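Local coordinates for protein CalS10 (Micromonospora echinospora, PDB 6UK5) that binds S-adenosylmethionine and, as an amino pentose methyltransferase of calicheamicin biosynthesis, probably transfers its methyl group to a sugar amine, at residues Ala55-Asp60 against His78-Glu83. Residues are numbered along the deposited sequence; the frame is centred on the assembly and turned at random.
Sequences AARLLD and HVEGLE. With SAM (S-adenosylmethionine), chain D.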
loop_
_atom_site.group_PDB
_atom_site.type_symbol
_atom_site.label_atom_id
_atom_site.label_comp_id
_atom_site.label_asym_id
_atom_site.label_seq_id
_atom_site.Cartn_x
_atom_site.Cartn_y
_atom_site.Cartn_z
ATOM N N ALA A 55 13.096 -4.013 41.854
ATOM C CA ALA A 55 12.937 -2.894 40.933
ATOM C C ALA A 55 11.533 -2.308 41.009
ATOM O O ALA A 55 10.540 -3.040 40.970
ATOM C CB ALA A 55 13.234 -3.357 39.505
ATOM N N ALA A 56 11.454 -0.978 41.115
ATOM C CA ALA A 56 10.161 -0.307 41.196
ATOM C C ALA A 56 10.060 0.903 40.270
ATOM O O ALA A 56 8.980 1.187 39.739
ATOM C CB ALA A 56 9.888 0.122 42.640
ATOM N N ARG A 57 11.165 1.614 40.060
ATOM C CA ARG A 57 11.196 2.820 39.237
ATOM C C ARG A 57 11.922 2.532 37.929
ATOM O O ARG A 57 13.077 2.090 37.942
ATOM C CB ARG A 57 11.877 3.968 39.982
ATOM C CG ARG A 57 11.110 4.490 41.185
ATOM C CD ARG A 57 11.976 5.410 42.035
ATOM N NE ARG A 57 12.684 6.413 41.239
ATOM C CZ ARG A 57 12.136 7.518 40.741
ATOM N NH1 ARG A 57 10.852 7.780 40.942
ATOM N NH2 ARG A 57 12.875 8.363 40.033
ATOM N N LEU A 58 11.249 2.789 36.806
ATOM C CA LEU A 58 11.811 2.539 35.486
ATOM C C LEU A 58 11.643 3.759 34.593
ATOM O O LEU A 58 10.633 4.465 34.666
ATOM C CB LEU A 58 11.153 1.325 34.816
ATOM C CG LEU A 58 11.687 0.980 33.423
ATOM C CD1 LEU A 58 11.682 -0.525 33.235
ATOM C CD2 LEU A 58 10.890 1.642 32.307
ATOM N N LEU A 59 12.645 3.993 33.746
ATOM C CA LEU A 59 12.636 5.066 32.756
ATOM C C LEU A 59 12.941 4.479 31.386
ATOM O O LEU A 59 13.980 3.838 31.202
ATOM C CB LEU A 59 13.654 6.154 33.111
ATOM C CG LEU A 59 13.964 7.177 32.015
ATOM C CD1 LEU A 59 12.808 8.136 31.814
ATOM C CD2 LEU A 59 15.232 7.943 32.361
ATOM N N ASP A 60 12.043 4.700 30.429
ATOM C CA ASP A 60 12.263 4.311 29.043
ATOM C C ASP A 60 12.772 5.531 28.285
ATOM O O ASP A 60 12.101 6.569 28.253
ATOM C CB ASP A 60 10.984 3.772 28.403
ATOM C CG ASP A 60 11.237 3.130 27.063
ATOM O OD1 ASP A 60 12.421 2.891 26.734
ATOM O OD2 ASP A 60 10.250 2.871 26.341
ATOM N N HIS A 78 6.197 2.646 39.511
ATOM C CA HIS A 78 6.450 3.960 38.935
ATOM C C HIS A 78 7.223 3.801 37.637
ATOM O O HIS A 78 8.214 3.065 37.577
ATOM C CB HIS A 78 7.208 4.867 39.907
ATOM C CG HIS A 78 7.360 6.274 39.416
ATOM N ND1 HIS A 78 8.380 7.102 39.833
ATOM C CD2 HIS A 78 6.655 6.979 38.499
ATOM C CE1 HIS A 78 8.273 8.270 39.225
ATOM N NE2 HIS A 78 7.239 8.220 38.405
ATOM N N VAL A 79 6.764 4.499 36.608
ATOM C CA VAL A 79 7.332 4.421 35.271
ATOM C C VAL A 79 7.360 5.825 34.687
ATOM O O VAL A 79 6.450 6.625 34.931
ATOM C CB VAL A 79 6.496 3.451 34.408
ATOM C CG1 VAL A 79 6.711 3.697 32.948
ATOM C CG2 VAL A 79 6.820 2.003 34.766
ATOM N N GLU A 80 8.405 6.128 33.918
ATOM C CA GLU A 80 8.541 7.434 33.291
ATOM C C GLU A 80 9.101 7.267 31.886
ATOM O O GLU A 80 9.560 6.191 31.496
ATOM C CB GLU A 80 9.443 8.377 34.102
ATOM C CG GLU A 80 8.949 8.687 35.504
ATOM C CD GLU A 80 9.669 9.871 36.122
ATOM O OE1 GLU A 80 10.181 10.723 35.361
ATOM O OE2 GLU A 80 9.724 9.951 37.368
ATOM N N GLY A 81 9.067 8.361 31.125
ATOM C CA GLY A 81 9.532 8.341 29.757
ATOM C C GLY A 81 10.347 9.576 29.433
ATOM O O GLY A 81 10.211 10.627 30.062
ATOM N N LEU A 82 11.206 9.424 28.428
ATOM C CA LEU A 82 12.058 10.500 27.939
ATOM C C LEU A 82 12.099 10.390 26.423
ATOM O O LEU A 82 12.394 9.318 25.885
ATOM C CB LEU A 82 13.460 10.398 28.555
ATOM C CG LEU A 82 14.490 11.524 28.418
ATOM C CD1 LEU A 82 14.961 11.677 26.983
ATOM C CD2 LEU A 82 13.953 12.847 28.952
ATOM N N GLU A 83 11.797 11.489 25.739
ATOM C CA GLU A 83 11.575 11.459 24.299
ATOM C C GLU A 83 11.852 12.839 23.723
ATOM O O GLU A 83 11.465 13.851 24.312
ATOM C CB GLU A 83 10.144 11.014 23.970
ATOM C CG GLU A 83 9.784 11.088 22.495
ATOM C CD GLU A 83 10.677 10.240 21.619
ATOM O OE1 GLU A 83 11.287 9.277 22.127
ATOM O OE2 GLU A 83 10.772 10.551 20.416
HETATM N N SAM D . 11.039 2.730 22.382
HETATM C CA SAM D . 10.540 3.189 21.125
HETATM C C SAM D . 9.620 2.134 20.436
HETATM O O SAM D . 10.012 0.941 20.400
HETATM O OXT SAM D . 8.553 2.570 19.959
HETATM C CB SAM D . 11.710 3.549 20.199
HETATM C CG SAM D . 11.183 4.483 19.123
HETATM S SD SAM D . 12.399 4.408 17.790
HETATM C CE SAM D . 11.413 4.972 16.413
HETATM C "C5'" SAM D . 13.528 5.835 18.014
HETATM C "C4'" SAM D . 13.067 7.006 18.893
HETATM O "O4'" SAM D . 14.229 7.669 19.422
HETATM C "C3'" SAM D . 12.250 8.071 18.158
HETATM O "O3'" SAM D . 10.895 8.064 18.598
HETATM C "C2'" SAM D . 12.930 9.406 18.519
HETATM O "O2'" SAM D . 11.990 10.377 18.968
HETATM C "C1'" SAM D . 13.900 9.021 19.636
HETATM N N9 SAM D . 15.137 9.790 19.658
HETATM C C8 SAM D . 16.074 9.897 18.661
HETATM N N7 SAM D . 17.131 10.596 18.993
HETATM C C5 SAM D . 16.879 10.973 20.302
HETATM C C6 SAM D . 17.624 11.714 21.239
HETATM N N6 SAM D . 18.807 12.276 20.971
HETATM N N1 SAM D . 17.102 11.872 22.474
HETATM C C2 SAM D . 15.910 11.332 22.742
HETATM N N3 SAM D . 15.111 10.626 21.939
HETATM C C4 SAM D . 15.656 10.481 20.728
#
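Residues 57-60 and 78-83 run side by side as neighbouring parallel strands, their short axes 4.7 Å apart and inclined by 20°. They are the two strands of a beta-alpha-beta unit, closed through helix 67-73, in the Rossmann-like sheet of S-adenosylmethionine-dependent methyltransferases, and they illustrate how parallel order puts the C-terminal ends of both strands on the same edge of the sheet, where the cofactor lies. Five backbone hydrogen bonds pass between them: Ala56 O accepts from His78 N, Leu58 bonds through N to His78 O and through O to Glu80 N, and Asp60 bonds through N to Glu80 O and through O to Leu82 N. The straightest is Asp60 N to Glu80 O.

Leu58 CB meets Val79 CG2 at 4.4 Å on the face packed against Phe72 and Leu69 of helix 67-73, which also bears Asp60, its OD1 hydrogen-bonded to Thr119 OG1. On the face of Arg57, His78 and Glu80, Leu59 has CG anti to its backbone N (chi1 167°), which brings CD1 alongside the neighbouring strand, 4.0 Å from Leu82 CB and 4.1 Å from Glu80 CB. Nearer the strand starts, the Arg57 and His78 side chains lie alongside each other, their guanidinium and ring planes 50° apart; Arg57 NH2 is hydrogen-bonded to Thr114 O, while Glu80 OE1 is hydrogen-bonded to His102 NE2.

Beyond the paired region, Glu83 reaches the cofactor ribose. The modelled place of its OE2, only 1.9 Å from SAM O2', is doubtful, but its OE1 is hydrogen-bonded to Gly64 N.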